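Halogenase PltM (Pseudomonas fluorescens, PDB 6BZN) halogenates phenolic substrates, accepting an unusual range of substrates and halides, and probably works as an FAD-dependent flavoprotein. Local coordinates at residues I167-V176 with V184-A192. Residues are numbered along the deposited sequence; the frame is centred on the assembly and turned at random.
Sequences ISLNDDGVEV and VKAAFIIDA
Val174, Val176, Val184 and Ala186 lie on one face of the antiparallel hairpin, Glu175 and Lys185 on the other; four backbone hydrogen bonds join central strand 173-178 to outer strand 181-186. This hairpin belongs to a three-stranded antiparallel meander packed against the parallel, Rossmann-type sheet of the FAD-binding fold. The chain changes sheets at Ala187, so Ile189 enters the parallel sheet, beside strands 24-29 and 336-338, with CB directed toward the meander. Ile189 CG1 lies anti to the backbone N (chi1 -173°) and, with chi2 also extended, CD1 comes 3.9 Å from Val176 CG2 and 4.0 Å from Ile167 CG2. Ile189 CG2 lies 3.9 Å from Leu169 CD2 and 4.0 Å from both Val174 CG1 and CG2. With an alanine in place of Val174, a gap would probably open beside Ile189 CG2, both valine methyls being gone and Leu169 CD2 left as its meander-side neighbour. Leu199 of helix 198-203 borders this apolar layer, on Ile167 and Ile189. On the outer face, Glu175 CG and Lys185 CG pass at 4.1 Å, but Glu175 OE1 and Lys185 NZ stay 4.6 Å apart, unbridged. The straightest hairpin bond runs from Val176 N to Val184 O, 2.8 Å with 175° at the hydrogen.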
ATOM      1  N   ILE A 167     -22.930 -12.061  12.280  1.00 17.41           N
ATOM      2  CA  ILE A 167     -22.713 -10.736  12.839  1.00 17.56           C
ATOM      3  C   ILE A 167     -24.033  -9.991  12.747  1.00 17.80           C
ATOM      4  O   ILE A 167     -24.526  -9.748  11.641  1.00 18.26           O
ATOM      5  CB  ILE A 167     -21.611  -9.963  12.076  1.00 17.32           C
ATOM      6  CG1 ILE A 167     -20.287 -10.737  12.126  1.00 17.66           C
ATOM      7  CG2 ILE A 167     -21.414  -8.580  12.675  1.00 17.09           C
ATOM      8  CD1 ILE A 167     -19.231 -10.240  11.149  1.00 17.65           C
ATOM      9  N   SER A 168     -24.604  -9.647  13.902  1.00 17.80           N
ATOM     10  CA  SER A 168     -25.874  -8.917  13.946  1.00 19.18           C
ATOM     11  C   SER A 168     -25.605  -7.465  14.266  1.00 17.91           C
ATOM     12  O   SER A 168     -24.885  -7.157  15.206  1.00 17.45           O
ATOM     13  CB  SER A 168     -26.824  -9.537  14.983  1.00 20.46           C
ATOM     14  OG  SER A 168     -27.136 -10.868  14.594  1.00 24.47           O
ATOM     15  N   LEU A 169     -26.178  -6.571  13.473  1.00 17.60           N
ATOM     16  CA  LEU A 169     -26.009  -5.147  13.665  1.00 18.56           C
ATOM     17  C   LEU A 169     -27.347  -4.599  14.151  1.00 19.57           C
ATOM     18  O   LEU A 169     -28.329  -4.624  13.419  1.00 19.56           O
ATOM     19  CB  LEU A 169     -25.577  -4.489  12.361  1.00 18.33           C
ATOM     20  CG  LEU A 169     -24.264  -4.980  11.742  1.00 18.73           C
ATOM     21  CD1 LEU A 169     -24.123  -4.451  10.321  1.00 18.58           C
ATOM     22  CD2 LEU A 169     -23.075  -4.561  12.599  1.00 18.95           C
ATOM     23  N   ASN A 170     -27.387  -4.136  15.394  1.00 22.06           N
ATOM     24  CA  ASN A 170     -28.646  -3.744  16.045  1.00 24.10           C
ATOM     25  C   ASN A 170     -28.575  -2.264  16.326  1.00 23.70           C
ATOM     26  O   ASN A 170     -27.511  -1.673  16.194  1.00 23.02           O
ATOM     27  CB  ASN A 170     -28.836  -4.527  17.358  1.00 24.87           C
ATOM     28  CG  ASN A 170     -28.572  -6.020  17.195  1.00 28.53           C
ATOM     29  OD1 ASN A 170     -27.726  -6.606  17.895  1.00 31.21           O
ATOM     30  ND2 ASN A 170     -29.291  -6.648  16.271  1.00 27.11           N
ATOM     31  N   ASP A 171     -29.682  -1.660  16.746  1.00 22.92           N
ATOM     32  CA  ASP A 171     -29.641  -0.245  17.141  1.00 23.82           C
ATOM     33  C   ASP A 171     -28.944   0.000  18.490  1.00 23.87           C
ATOM     34  O   ASP A 171     -28.625   1.138  18.796  1.00 23.20           O
ATOM     35  CB  ASP A 171     -31.041   0.423  17.093  1.00 25.46           C
ATOM     36  CG  ASP A 171     -32.005  -0.131  18.122  1.00 27.37           C
ATOM     37  OD1 ASP A 171     -31.627  -1.076  18.852  1.00 30.20           O
ATOM     38  OD2 ASP A 171     -33.143   0.395  18.203  1.00 27.97           O
ATOM     39  N   ASP A 172     -28.694  -1.047  19.281  1.00 24.71           N
ATOM     40  CA  ASP A 172     -27.988  -0.900  20.568  1.00 26.01           C
ATOM     41  C   ASP A 172     -26.609  -1.596  20.622  1.00 24.40           C
ATOM     42  O   ASP A 172     -26.020  -1.718  21.696  1.00 24.30           O
ATOM     43  CB  ASP A 172     -28.886  -1.329  21.750  1.00 29.87           C
ATOM     44  CG  ASP A 172     -29.383  -2.753  21.642  1.00 32.16           C
ATOM     45  OD1 ASP A 172     -29.048  -3.449  20.654  1.00 34.43           O
ATOM     46  OD2 ASP A 172     -30.132  -3.170  22.554  1.00 37.24           O
ATOM     47  N   GLY A 173     -26.093  -2.023  19.472  1.00 21.58           N
ATOM     48  CA  GLY A 173     -24.765  -2.623  19.409  1.00 21.28           C
ATOM     49  C   GLY A 173     -24.640  -3.711  18.379  1.00 20.31           C
ATOM     50  O   GLY A 173     -25.458  -3.819  17.462  1.00 20.49           O
ATOM     51  N   VAL A 174     -23.603  -4.521  18.540  1.00 18.86           N
ATOM     52  CA  VAL A 174     -23.281  -5.567  17.601  1.00 19.18           C
ATOM     53  C   VAL A 174     -23.214  -6.871  18.362  1.00 18.68           C
ATOM     54  O   VAL A 174     -22.805  -6.892  19.515  1.00 17.75           O
ATOM     55  CB  VAL A 174     -21.920  -5.281  16.934  1.00 20.41           C
ATOM     56  CG1 VAL A 174     -21.511  -6.409  16.003  1.00 21.44           C
ATOM     57  CG2 VAL A 174     -22.000  -3.967  16.176  1.00 20.91           C
ATOM     58  N   GLU A 175     -23.617  -7.958  17.723  1.00 18.82           N
ATOM     59  CA  GLU A 175     -23.518  -9.264  18.351  1.00 20.14           C
ATOM     60  C   GLU A 175     -22.895 -10.254  17.386  1.00 19.03           C
ATOM     61  O   GLU A 175     -23.396 -10.443  16.283  1.00 19.35           O
ATOM     62  CB  GLU A 175     -24.886  -9.740  18.847  1.00 22.65           C
ATOM     63  CG  GLU A 175     -24.801 -11.079  19.580  1.00 25.19           C
ATOM     64  CD  GLU A 175     -26.067 -11.471  20.335  1.00 28.69           C
ATOM     65  OE1 GLU A 175     -26.928 -10.605  20.592  1.00 31.63           O
ATOM     66  OE2 GLU A 175     -26.177 -12.664  20.697  1.00 32.79           O
ATOM     67  N   VAL A 176     -21.812 -10.895  17.811  1.00 18.60           N
ATOM     68  CA  VAL A 176     -21.100 -11.844  16.974  1.00 18.28           C
ATOM     69  C   VAL A 176     -21.239 -13.227  17.602  1.00 18.83           C
ATOM     70  O   VAL A 176     -20.862 -13.430  18.755  1.00 18.58           O
ATOM     71  CB  VAL A 176     -19.610 -11.464  16.789  1.00 17.68           C
ATOM     72  CG1 VAL A 176     -18.911 -12.478  15.883  1.00 17.77           C
ATOM     73  CG2 VAL A 176     -19.490 -10.056  16.201  1.00 17.32           C
ATOM     74  N   VAL A 184     -20.458 -12.859  21.514  1.00 21.15           N
ATOM     75  CA  VAL A 184     -19.820 -11.676  22.092  1.00 19.89           C
ATOM     76  C   VAL A 184     -20.521 -10.438  21.571  1.00 19.37           C
ATOM     77  O   VAL A 184     -21.028 -10.442  20.455  1.00 18.83           O
ATOM     78  CB  VAL A 184     -18.298 -11.635  21.832  1.00 19.92           C
ATOM     79  CG1 VAL A 184     -17.621 -12.771  22.597  1.00 20.01           C
ATOM     80  CG2 VAL A 184     -17.967 -11.708  20.346  1.00 19.96           C
ATOM     81  N   LYS A 185     -20.558  -9.399  22.400  1.00 19.52           N
ATOM     82  CA  LYS A 185     -21.298  -8.181  22.108  1.00 20.68           C
ATOM     83  C   LYS A 185     -20.385  -6.963  22.216  1.00 19.27           C
ATOM     84  O   LYS A 185     -19.457  -6.936  23.031  1.00 19.55           O
ATOM     85  CB  LYS A 185     -22.498  -8.031  23.050  1.00 23.44           C
ATOM     86  CG  LYS A 185     -23.525  -9.162  22.967  1.00 26.50           C
ATOM     87  CD  LYS A 185     -24.671  -8.970  23.963  1.00 29.35           C
ATOM     88  CE  LYS A 185     -25.538  -7.767  23.590  1.00 31.97           C
ATOM     89  NZ  LYS A 185     -26.893  -7.763  24.229  1.00 34.62           N
ATOM     90  N   ALA A 186     -20.636  -5.967  21.374  1.00 17.27           N
ATOM     91  CA  ALA A 186     -19.896  -4.721  21.423  1.00 16.51           C
ATOM     92  C   ALA A 186     -20.727  -3.540  20.952  1.00 16.17           C
ATOM     93  O   ALA A 186     -21.831  -3.710  20.405  1.00 16.49           O
ATOM     94  CB  ALA A 186     -18.620  -4.822  20.604  1.00 16.70           C
ATOM     95  N   ALA A 187     -20.201  -2.347  21.186  1.00 14.81           N
ATOM     96  CA  ALA A 187     -20.838  -1.136  20.681  1.00 15.28           C
ATOM     97  C   ALA A 187     -20.601  -0.929  19.182  1.00 15.22           C
ATOM     98  O   ALA A 187     -21.398  -0.247  18.527  1.00 15.26           O
ATOM     99  CB  ALA A 187     -20.367   0.081  21.456  1.00 15.64           C
ATOM    100  N   PHE A 188     -19.523  -1.506  18.646  1.00 14.50           N
ATOM    101  CA  PHE A 188     -19.036  -1.160  17.302  1.00 14.44           C
ATOM    102  C   PHE A 188     -18.149  -2.283  16.769  1.00 13.86           C
ATOM    103  O   PHE A 188     -17.445  -2.945  17.547  1.00 14.28           O
ATOM    104  CB  PHE A 188     -18.214   0.117  17.397  1.00 14.30           C
ATOM    105  CG  PHE A 188     -18.006   0.846  16.092  1.00 14.21           C
ATOM    106  CD1 PHE A 188     -19.048   1.528  15.488  1.00 14.57           C
ATOM    107  CD2 PHE A 188     -16.742   0.920  15.515  1.00 14.33           C
ATOM    108  CE1 PHE A 188     -18.856   2.245  14.312  1.00 14.37           C
ATOM    109  CE2 PHE A 188     -16.531   1.646  14.350  1.00 14.14           C
ATOM    110  CZ  PHE A 188     -17.588   2.306  13.743  1.00 14.38           C
ATOM    111  N   ILE A 189     -18.186  -2.490  15.459  1.00 13.39           N
ATOM    112  CA  ILE A 189     -17.355  -3.526  14.822  1.00 13.10           C
ATOM    113  C   ILE A 189     -16.519  -2.908  13.696  1.00 12.88           C
ATOM    114  O   ILE A 189     -17.028  -2.155  12.874  1.00 12.42           O
ATOM    115  CB  ILE A 189     -18.184  -4.759  14.373  1.00 13.43           C
ATOM    116  CG1 ILE A 189     -17.267  -5.876  13.868  1.00 13.97           C
ATOM    117  CG2 ILE A 189     -19.237  -4.437  13.313  1.00 13.58           C
ATOM    118  CD1 ILE A 189     -17.910  -7.255  13.948  1.00 13.92           C
ATOM    119  N   ILE A 190     -15.224  -3.201  13.706  1.00 12.23           N
ATOM    120  CA  ILE A 190     -14.296  -2.740  12.671  1.00 12.75           C
ATOM    121  C   ILE A 190     -13.843  -3.947  11.867  1.00 12.67           C
ATOM    122  O   ILE A 190     -13.318  -4.903  12.430  1.00 12.46           O
ATOM    123  CB  ILE A 190     -13.085  -2.022  13.282  1.00 12.63           C
ATOM    124  CG1 ILE A 190     -13.569  -0.775  14.012  1.00 12.81           C
ATOM    125  CG2 ILE A 190     -12.064  -1.631  12.208  1.00 12.82           C
ATOM    126  CD1 ILE A 190     -12.525  -0.130  14.893  1.00 12.69           C
ATOM    127  N   ASP A 191     -14.056  -3.904  10.557  1.00 12.78           N
ATOM    128  CA  ASP A 191     -13.584  -4.954   9.678  1.00 13.65           C
ATOM    129  C   ASP A 191     -12.181  -4.611   9.186  1.00 14.00           C
ATOM    130  O   ASP A 191     -12.009  -3.777   8.278  1.00 13.68           O
ATOM    131  CB  ASP A 191     -14.510  -5.164   8.484  1.00 14.64           C
ATOM    132  CG  ASP A 191     -14.239  -6.474   7.756  1.00 15.68           C
ATOM    133  OD1 ASP A 191     -13.094  -6.992   7.797  1.00 15.16           O
ATOM    134  OD2 ASP A 191     -15.200  -7.005   7.150  1.00 18.52           O
ATOM    135  N   ALA A 192     -11.199  -5.295   9.760  1.00 14.51           N
ATOM    136  CA  ALA A 192      -9.792  -5.119   9.422  1.00 15.63           C
ATOM    137  C   ALA A 192      -9.283  -6.304   8.608  1.00 17.12           C
ATOM    138  O   ALA A 192      -8.078  -6.527   8.519  1.00 18.04           O
ATOM    139  CB  ALA A 192      -8.976  -4.959  10.705  1.00 15.49           C
TER